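Local coordinates for protein glutathione S-transferase (Acinetobacter baumannii, PDB 4MP4) that probably conjugates reduced glutathione to electrophilic compounds, as a homodimeric member of the glutathione transferase family, at residues Y20-F25 with Q194-P199; G27-E30 with P34-I37; L64-F69 with L78-E83. One frame throughout, in Å; residues are numbered along the deposited sequence.

In the fold
Helix 19-30 is the common element: interactions 1 and 2 both use it, and interaction 3 packs against it. The centres of interactions 1 and 2 lie about 12 Å apart, and a salt bridge from Arg198 NH2 to Glu30 OE2 (2.8 Å) joins them. Interactions 2 and 3, with centres about 11 Å apart, meet where Leu28 CD2 packs on Leu81 CD1 at 3.6 Å. Interaction 1 reaches across to the C-terminal helical domain; the other two lie within the thioredoxin-like domain. In glutathione transferases the glutathione site is formed largely by this domain, near the N-terminal ends of helices corresponding to 19-30 and 74-84; this structure is the apo form.

Interaction 1 (Y20-F25 with Q194-P199)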
loop_
_atom_site.group_PDB
_atom_site.type_symbol
_atom_site.label_atom_id
_atom_site.label_comp_id
_atom_site.label_asym_id
_atom_site.label_seq_id
_atom_site.Cartn_x
_atom_site.Cartn_y
_atom_site.Cartn_z
ATOM N N TYR A 20 6.196 -1.410 10.184
ATOM C CA TYR A 20 6.032 -0.125 9.497
ATOM C C TYR A 20 6.543 1.050 10.329
ATOM O O TYR A 20 7.081 1.998 9.772
ATOM C CB TYR A 20 4.580 0.061 9.027
ATOM C CG TYR A 20 4.083 -1.231 8.442
ATOM C CD1 TYR A 20 4.638 -1.740 7.270
ATOM C CD2 TYR A 20 3.121 -1.983 9.098
ATOM C CE1 TYR A 20 4.226 -2.954 6.760
ATOM C CE2 TYR A 20 2.702 -3.198 8.596
ATOM C CZ TYR A 20 3.255 -3.678 7.429
ATOM O OH TYR A 20 2.845 -4.890 6.946
ATOM N N ALA A 21 6.401 0.969 11.654
ATOM C CA ALA A 21 7.015 1.955 12.546
ATOM C C ALA A 21 8.520 1.850 12.395
ATOM O O ALA A 21 9.216 2.864 12.296
ATOM C CB ALA A 21 6.622 1.720 14.005
ATOM N N PHE A 22 9.015 0.613 12.398
ATOM C CA PHE A 22 10.425 0.360 12.139
ATOM C C PHE A 22 10.894 1.091 10.870
ATOM O O PHE A 22 11.897 1.804 10.874
ATOM C CB PHE A 22 10.665 -1.147 12.040
ATOM C CG PHE A 22 11.928 -1.531 11.317
ATOM C CD1 PHE A 22 13.159 -1.436 11.946
ATOM C CD2 PHE A 22 11.881 -2.010 10.017
ATOM C CE1 PHE A 22 14.326 -1.815 11.290
ATOM C CE2 PHE A 22 13.045 -2.378 9.351
ATOM C CZ PHE A 22 14.270 -2.287 9.992
ATOM N N THR A 23 10.123 0.944 9.806
ATOM C CA THR A 23 10.467 1.483 8.494
ATOM C C THR A 23 10.547 3.024 8.444
ATOM O O THR A 23 11.444 3.596 7.806
ATOM C CB THR A 23 9.454 0.969 7.473
ATOM O OG1 THR A 23 9.525 -0.464 7.439
ATOM C CG2 THR A 23 9.726 1.531 6.102
ATOM N N VAL A 24 9.621 3.688 9.129
ATOM C CA VAL A 24 9.645 5.149 9.227
ATOM C C VAL A 24 10.789 5.670 10.108
ATOM O O VAL A 24 11.437 6.668 9.776
ATOM C CB VAL A 24 8.301 5.705 9.726
ATOM C CG1 VAL A 24 8.371 7.219 9.895
ATOM C CG2 VAL A 24 7.185 5.310 8.763
ATOM N N PHE A 25 11.030 4.995 11.228
ATOM C CA PHE A 25 12.161 5.313 12.101
ATOM C C PHE A 25 13.451 5.266 11.302
ATOM O O PHE A 25 14.299 6.179 11.417
ATOM C CB PHE A 25 12.229 4.308 13.252
ATOM C CG PHE A 25 13.463 4.424 14.119
ATOM C CD1 PHE A 25 14.628 3.736 13.799
ATOM C CD2 PHE A 25 13.435 5.163 15.290
ATOM C CE1 PHE A 25 15.758 3.830 14.604
ATOM C CE2 PHE A 25 14.557 5.254 16.101
ATOM C CZ PHE A 25 15.719 4.575 15.760
ATOM N N GLN A 194 23.555 -8.443 6.450
ATOM C CA GLN A 194 24.236 -7.205 6.163
ATOM C C GLN A 194 23.272 -6.029 6.278
ATOM O O GLN A 194 23.609 -4.993 6.851
ATOM C CB GLN A 194 24.878 -7.256 4.780
ATOM C CG GLN A 194 25.306 -5.894 4.301
ATOM C CD GLN A 194 26.094 -5.933 3.009
ATOM O OE1 GLN A 194 26.450 -4.888 2.467
ATOM N NE2 GLN A 194 26.378 -7.136 2.510
ATOM N N GLN A 195 22.067 -6.185 5.747
ATOM C CA GLN A 195 21.089 -5.116 5.868
ATOM C C GLN A 195 20.776 -4.796 7.328
ATOM O O GLN A 195 20.562 -3.642 7.686
ATOM C CB GLN A 195 19.815 -5.433 5.076
ATOM C CG GLN A 195 20.052 -5.470 3.554
ATOM C CD GLN A 195 20.797 -4.231 3.041
ATOM O OE1 GLN A 195 20.591 -3.127 3.538
ATOM N NE2 GLN A 195 21.660 -4.416 2.045
ATOM N N TRP A 196 20.778 -5.831 8.165
ATOM C CA TRP A 196 20.459 -5.698 9.586
ATOM C C TRP A 196 21.544 -4.927 10.346
ATOM O O TRP A 196 21.285 -4.381 11.417
ATOM C CB TRP A 196 20.248 -7.093 10.207
ATOM C CG TRP A 196 19.111 -7.165 11.166
ATOM C CD1 TRP A 196 19.169 -7.515 12.488
ATOM C CD2 TRP A 196 17.732 -6.873 10.887
ATOM N NE1 TRP A 196 17.910 -7.458 13.048
ATOM C CE2 TRP A 196 17.004 -7.068 12.081
ATOM C CE3 TRP A 196 17.034 -6.460 9.739
ATOM C CZ2 TRP A 196 15.625 -6.874 12.170
ATOM C CZ3 TRP A 196 15.649 -6.269 9.827
ATOM C CH2 TRP A 196 14.968 -6.464 11.032
ATOM N N GLN A 197 22.753 -4.889 9.787
ATOM C CA GLN A 197 23.894 -4.241 10.439
ATOM C C GLN A 197 24.005 -2.785 10.037
ATOM O O GLN A 197 24.873 -2.073 10.514
ATOM C CB GLN A 197 25.206 -4.970 10.112
ATOM C CG GLN A 197 25.265 -6.381 10.659
ATOM C CD GLN A 197 25.273 -6.421 12.181
ATOM O OE1 GLN A 197 25.887 -5.564 12.836
ATOM N NE2 GLN A 197 24.596 -7.421 12.757
ATOM N N ARG A 198 23.126 -2.353 9.142
ATOM C CA ARG A 198 22.988 -0.939 8.824
ATOM C C ARG A 198 22.753 -0.200 10.149
ATOM O O ARG A 198 21.953 -0.650 10.965
ATOM C CB ARG A 198 21.804 -0.756 7.871
ATOM C CG ARG A 198 21.581 0.646 7.354
ATOM C CD ARG A 198 22.190 0.814 5.980
ATOM N NE ARG A 198 21.977 2.166 5.483
ATOM C CZ ARG A 198 22.654 2.708 4.476
ATOM N NH1 ARG A 198 23.588 2.006 3.846
ATOM N NH2 ARG A 198 22.389 3.952 4.098
ATOM N N PRO A 199 23.492 0.899 10.387
ATOM C CA PRO A 199 23.413 1.664 11.636
ATOM C C PRO A 199 22.010 2.137 12.025
ATOM O O PRO A 199 21.669 2.064 13.210
ATOM C CB PRO A 199 24.343 2.865 11.373
ATOM C CG PRO A 199 25.348 2.331 10.432
ATOM C CD PRO A 199 24.609 1.361 9.540
#
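Phe22 and Trp196 are the residues whose backbones come nearest across this contact, yet Phe22 CA and Trp196 CA are still 12.0 Å apart, a gap bridged entirely by two large aromatic side chains. Phe22 sits on helix 19-30 and points toward the other segment. Its CG stands roughly anti to the backbone N (chi1 160°), which swings the ring off the helix surface and sends the CZ end outward. Trp196 lies on helix 186-196. Its bond to CB does not aim at Phe22, but the long indole makes up the difference, and the CZ3 corner of its six-membered ring comes up to the CZ end of the phenyl group. The touching atoms, Phe22 CZ and Trp196 CZ3, are 4.2 Å apart. The ring centroids are 5.8 Å apart and the planes are inclined at 35°, so the rings meet obliquely, neither stacked nor in a T shape.

Long, flat side chains suit this place because each can span part of the wide gap between the backbones. The space around them is shared with helix 199-215: Trp204 offers Phe22 an edge-to-face partner, and Trp196 leans on Leu205. Arg198, at the N-cap position just before that helix, forms a cation-pi contact with Trp163. A sulfate ion, probably from the crystallisation liquor, lies about 5 Å from the Trp196 side chain. The contact thus belongs to the interface between the thioredoxin-like N-terminal domain and the all-helical C-terminal domain of the glutathione transferase fold.

Between the two segments the contact is apolar, carbon against carbon, and probably mostly dispersive, burying about 61 Å² over both sides. Such a meeting implies a modest, adaptable touch, in which the rings' orientation probably depends more on the surrounding aromatic and aliphatic side chains than on each other.

Interaction 2 (G27-E30 with P34-I37); sequences GLHE and PFEI
Phe35 and Leu28 are brought together by two different first torsions. Phe35 CG lies between its own backbone N and carbonyl carbon (chi1 67°), which turns the ring back from the chain onto the last turns of helix 19-30. Leu28 CG is anti to the carbonyl carbon and beside the backbone N (chi1 -68°), placing one methyl squarely above that ring. Leu28 CD1 is 3.6 Å from the centroid of the Phe35 ring, almost exactly on the ring normal, a well-formed CH-pi contact. Nearer the helix backbone the fit is closer still, with Leu28 CB 3.4 Å from Phe35 CE1. A branched leucine suits the position: its CD1 sits over the centre of one face, and its CB lies on the same side of the ring, at the rim near CE1 and CD1 of Phe35.

His29, the next residue along the helix, comes from another direction. The edge of the Phe35 ring is turned toward the imidazole face in an offset edge-to-face pair, with the planes at 76° and the centroids 5.2 Å apart. The nearest atoms are His29 NE2 and Phe35 CZ, at 3.6 Å, and the imidazole meets the same part of the phenyl ring with CD2, which lies in the phenyl plane. Phe35 is therefore met over one face by an aliphatic group and along its CE1-CZ edge by the imidazole, which probably limits how far the ring can turn.

This contact closes the beta-alpha-beta unit of strand 8-13, helix 19-30 and strand 36-40, the crossover that opens the thioredoxin-like domain. Phe35 also packs on Phe8 and Leu10 of strand 8-13, to which Glu36 is joined by backbone hydrogen bonds. Its ring thus lies between helix 19-30 and the parallel strand pair, while Ile37 and His29 touch helix 199-215 of the C-terminal domain.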
loop_
_atom_site.group_PDB
_atom_site.type_symbol
_atom_site.label_atom_id
_atom_site.label_comp_id
_atom_site.label_asym_id
_atom_site.label_seq_id
_atom_site.Cartn_x
_atom_site.Cartn_y
_atom_site.Cartn_z
ATOM N N GLY A 27 13.777 5.517 8.013
ATOM C CA GLY A 27 13.723 6.624 7.077
ATOM C C GLY A 27 14.135 7.961 7.666
ATOM O O GLY A 27 14.892 8.704 7.057
ATOM N N LEU A 28 13.625 8.277 8.849
ATOM C CA LEU A 28 13.987 9.520 9.525
ATOM C C LEU A 28 15.486 9.585 9.819
ATOM O O LEU A 28 16.130 10.573 9.502
ATOM C CB LEU A 28 13.174 9.691 10.808
ATOM C CG LEU A 28 11.666 9.928 10.629
ATOM C CD1 LEU A 28 10.886 9.539 11.896
ATOM C CD2 LEU A 28 11.419 11.390 10.280
ATOM N N HIS A 29 16.038 8.523 10.400
ATOM C CA HIS A 29 17.461 8.486 10.716
ATOM C C HIS A 29 18.378 8.583 9.500
ATOM O O HIS A 29 19.379 9.283 9.537
ATOM C CB HIS A 29 17.805 7.255 11.561
ATOM C CG HIS A 29 17.566 7.455 13.021
ATOM N ND1 HIS A 29 18.438 8.149 13.827
ATOM C CD2 HIS A 29 16.538 7.075 13.817
ATOM C CE1 HIS A 29 17.964 8.185 15.060
ATOM N NE2 HIS A 29 16.813 7.535 15.080
ATOM N N GLU A 30 18.043 7.881 8.428
ATOM C CA GLU A 30 18.793 8.011 7.177
ATOM C C GLU A 30 18.769 9.453 6.621
ATOM O O GLU A 30 19.789 9.969 6.168
ATOM C CB GLU A 30 18.259 7.025 6.145
ATOM C CG GLU A 30 18.502 5.550 6.497
ATOM C CD GLU A 30 19.904 5.085 6.145
ATOM O OE1 GLU A 30 20.381 4.099 6.751
ATOM O OE2 GLU A 30 20.533 5.709 5.257
ATOM N N PRO A 34 15.705 15.295 12.735
ATOM C CA PRO A 34 15.584 15.127 14.181
ATOM C C PRO A 34 14.126 14.940 14.520
ATOM O O PRO A 34 13.282 15.586 13.896
ATOM C CB PRO A 34 16.101 16.460 14.728
ATOM C CG PRO A 34 15.859 17.432 13.625
ATOM C CD PRO A 34 16.012 16.685 12.352
ATOM N N PHE A 35 13.829 14.066 15.475
ATOM C CA PHE A 35 12.443 13.768 15.814
ATOM C C PHE A 35 12.381 13.115 17.170
ATOM O O PHE A 35 13.381 12.590 17.650
ATOM C CB PHE A 35 11.815 12.830 14.772
ATOM C CG PHE A 35 12.406 11.441 14.761
ATOM C CD1 PHE A 35 13.564 11.175 14.069
ATOM C CD2 PHE A 35 11.789 10.403 15.441
ATOM C CE1 PHE A 35 14.105 9.891 14.055
ATOM C CE2 PHE A 35 12.319 9.126 15.427
ATOM C CZ PHE A 35 13.477 8.870 14.728
ATOM N N GLU A 36 11.197 13.134 17.770
ATOM C CA GLU A 36 10.960 12.515 19.068
ATOM C C GLU A 36 10.091 11.288 18.865
ATOM O O GLU A 36 9.248 11.250 17.958
ATOM C CB GLU A 36 10.246 13.486 20.025
ATOM C CG GLU A 36 10.927 14.856 20.192
ATOM C CD GLU A 36 9.993 15.942 20.741
ATOM O OE1 GLU A 36 8.755 15.792 20.647
ATOM O OE2 GLU A 36 10.498 16.958 21.266
ATOM N N ILE A 37 10.281 10.294 19.723
ATOM C CA ILE A 37 9.537 9.050 19.639
ATOM C C ILE A 37 8.607 8.877 20.844
ATOM O O ILE A 37 8.946 9.254 21.963
ATOM C CB ILE A 37 10.506 7.843 19.537
ATOM C CG1 ILE A 37 9.768 6.574 19.113
ATOM C CG2 ILE A 37 11.226 7.607 20.842
ATOM C CD1 ILE A 37 10.410 5.886 17.927
#

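Interaction 3 (L64-F69 with L78-E83); sequences LEHNDF and LEYLEE
Tyr80 reaches from helix 74-84 toward His66, and the two side chains cross at about a right angle. Their link is a hydrogen bond of 2.7 Å between Tyr80 OH and His66 ND1, nearly straight at 166°; either group could be the donor. The hydroxyl approaches the imidazole at its edge, in the ring plane. Tyr80 can extend this far because its CG is anti to the backbone N (chi1 172°), carrying the phenol straight off the helix. Tyrosine suits the position: its ring packs against Phe69 and Leu64 while the OH meets a polar partner in a largely apolar setting.

Phe69 runs past Tyr80 in the opposite sense, with CE2 lying 3.9 Å above the phenol plane, toward the rim. The planes make 57°, so the pair is oblique. His66 and Phe69 project from the hairpin of strands 63-66 and 69-72, joined by a type II' turn from His66 to Phe69; it is the antiparallel half of the thioredoxin-like sheet, covered by helix 74-84, with the axes of 64-66 and 78-83 about 11.2 Å apart.

Two residues before His66, Leu64 CD2 meets Leu81 CD2 at 3.9 Å, the branched leucines suiting an apolar fit of methyl against methyl. His66 is also stacked on Phe8, and the second subunit packs close by, with its Gln96 against Phe69 and its Ala99 against Tyr80.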
loop_
_atom_site.group_PDB
_atom_site.type_symbol
_atom_site.label_atom_id
_atom_site.label_comp_id
_atom_site.label_asym_id
_atom_site.label_seq_id
_atom_site.Cartn_x
_atom_site.Cartn_y
_atom_site.Cartn_z
ATOM N N LEU A 64 2.961 9.888 12.211
ATOM C CA LEU A 64 3.985 10.917 12.252
ATOM C C LEU A 64 3.325 12.262 12.453
ATOM O O LEU A 64 2.477 12.670 11.657
ATOM C CB LEU A 64 4.794 10.944 10.961
ATOM C CG LEU A 64 5.903 11.993 10.967
ATOM C CD1 LEU A 64 7.030 11.568 11.915
ATOM C CD2 LEU A 64 6.433 12.259 9.563
ATOM N N GLU A 65 3.700 12.951 13.521
ATOM C CA GLU A 65 3.238 14.318 13.696
ATOM C C GLU A 65 4.356 15.249 13.284
ATOM O O GLU A 65 5.518 15.060 13.658
ATOM C CB GLU A 65 2.742 14.576 15.120
ATOM C CG GLU A 65 1.632 13.589 15.514
ATOM C CD GLU A 65 0.948 13.912 16.842
ATOM O OE1 GLU A 65 1.505 14.738 17.612
ATOM O OE2 GLU A 65 -0.146 13.328 17.104
ATOM N N HIS A 66 3.997 16.209 12.443
ATOM C CA HIS A 66 4.904 17.243 11.990
ATOM C C HIS A 66 4.181 18.554 12.226
ATOM O O HIS A 66 3.265 18.905 11.480
ATOM C CB HIS A 66 5.230 17.081 10.509
ATOM C CG HIS A 66 6.048 18.204 9.946
ATOM N ND1 HIS A 66 5.874 18.680 8.663
ATOM C CD2 HIS A 66 7.046 18.940 10.489
ATOM C CE1 HIS A 66 6.733 19.661 8.441
ATOM N NE2 HIS A 66 7.457 19.835 9.532
ATOM N N ASN A 67 4.583 19.258 13.280
ATOM C CA ASN A 67 3.889 20.463 13.721
ATOM C C ASN A 67 2.395 20.195 13.915
ATOM O O ASN A 67 2.012 19.339 14.717
ATOM C CB ASN A 67 4.157 21.635 12.766
ATOM C CG ASN A 67 5.654 21.954 12.634
ATOM O OD1 ASN A 67 6.426 21.769 13.578
ATOM N ND2 ASN A 67 6.064 22.429 11.464
ATOM N N ASP A 68 1.553 20.893 13.164
ATOM C CA ASP A 68 0.113 20.754 13.347
ATOM C C ASP A 68 -0.512 19.665 12.478
ATOM O O ASP A 68 -1.739 19.566 12.378
ATOM C CB ASP A 68 -0.587 22.082 13.080
ATOM C CG ASP A 68 -1.813 22.258 13.939
ATOM O OD1 ASP A 68 -1.995 21.423 14.855
ATOM O OD2 ASP A 68 -2.578 23.224 13.713
ATOM N N PHE A 69 0.334 18.844 11.868
ATOM C CA PHE A 69 -0.117 17.882 10.876
ATOM C C PHE A 69 0.251 16.486 11.326
ATOM O O PHE A 69 1.407 16.224 11.632
ATOM C CB PHE A 69 0.533 18.203 9.529
ATOM C CG PHE A 69 0.137 17.284 8.428
ATOM C CD1 PHE A 69 -1.180 17.218 8.004
ATOM C CD2 PHE A 69 1.081 16.497 7.797
ATOM C CE1 PHE A 69 -1.549 16.368 6.976
ATOM C CE2 PHE A 69 0.722 15.651 6.778
ATOM C CZ PHE A 69 -0.599 15.587 6.363
ATOM N N LEU A 78 6.513 8.077 4.326
ATOM C CA LEU A 78 7.793 8.137 3.618
ATOM C C LEU A 78 7.752 9.107 2.431
ATOM O O LEU A 78 8.619 9.984 2.294
ATOM C CB LEU A 78 8.243 6.738 3.161
ATOM C CG LEU A 78 8.704 5.800 4.274
ATOM C CD1 LEU A 78 8.723 4.356 3.820
ATOM C CD2 LEU A 78 10.074 6.228 4.769
ATOM N N GLU A 79 6.731 8.948 1.591
ATOM C CA GLU A 79 6.529 9.802 0.429
ATOM C C GLU A 79 6.517 11.279 0.847
ATOM O O GLU A 79 7.101 12.150 0.187
ATOM C CB GLU A 79 5.220 9.418 -0.266
ATOM C CG GLU A 79 5.327 9.285 -1.772
ATOM C CD GLU A 79 5.953 7.979 -2.210
ATOM O OE1 GLU A 79 5.205 6.993 -2.359
ATOM O OE2 GLU A 79 7.183 7.935 -2.423
ATOM N N TYR A 80 5.875 11.538 1.978
ATOM C CA TYR A 80 5.758 12.878 2.528
ATOM C C TYR A 80 7.115 13.424 2.969
ATOM O O TYR A 80 7.410 14.609 2.808
ATOM C CB TYR A 80 4.773 12.827 3.692
ATOM C CG TYR A 80 4.675 14.071 4.489
ATOM C CD1 TYR A 80 4.149 15.225 3.935
ATOM C CD2 TYR A 80 5.090 14.101 5.802
ATOM C CE1 TYR A 80 4.052 16.379 4.661
ATOM C CE2 TYR A 80 4.997 15.260 6.544
ATOM C CZ TYR A 80 4.477 16.395 5.968
ATOM O OH TYR A 80 4.378 17.556 6.700
ATOM N N LEU A 81 7.947 12.543 3.507
ATOM C CA LEU A 81 9.286 12.906 3.935
ATOM C C LEU A 81 10.201 13.204 2.742
ATOM O O LEU A 81 11.032 14.117 2.804
ATOM C CB LEU A 81 9.882 11.793 4.811
ATOM C CG LEU A 81 9.315 11.636 6.235
ATOM C CD1 LEU A 81 10.110 10.601 7.049
ATOM C CD2 LEU A 81 9.273 12.973 6.962
ATOM N N GLU A 82 10.052 12.432 1.664
ATOM C CA GLU A 82 10.834 12.668 0.457
ATOM C C GLU A 82 10.489 14.027 -0.161
ATOM O O GLU A 82 11.373 14.761 -0.607
ATOM C CB GLU A 82 10.581 11.568 -0.577
ATOM C CG GLU A 82 11.174 10.217 -0.247
ATOM C CD GLU A 82 12.690 10.195 -0.313
ATOM O OE1 GLU A 82 13.240 9.896 -1.400
ATOM O OE2 GLU A 82 13.327 10.463 0.730
ATOM N N GLU A 83 9.198 14.349 -0.195
ATOM C CA GLU A 83 8.746 15.621 -0.732
ATOM C C GLU A 83 9.251 16.799 0.100
ATOM O O GLU A 83 9.641 17.821 -0.457
ATOM C CB GLU A 83 7.218 15.641 -0.878
ATOM C CG GLU A 83 6.738 14.976 -2.171
ATOM C CD GLU A 83 5.235 14.812 -2.238
ATOM O OE1 GLU A 83 4.519 15.592 -1.576
ATOM O OE2 GLU A 83 4.770 13.897 -2.953
#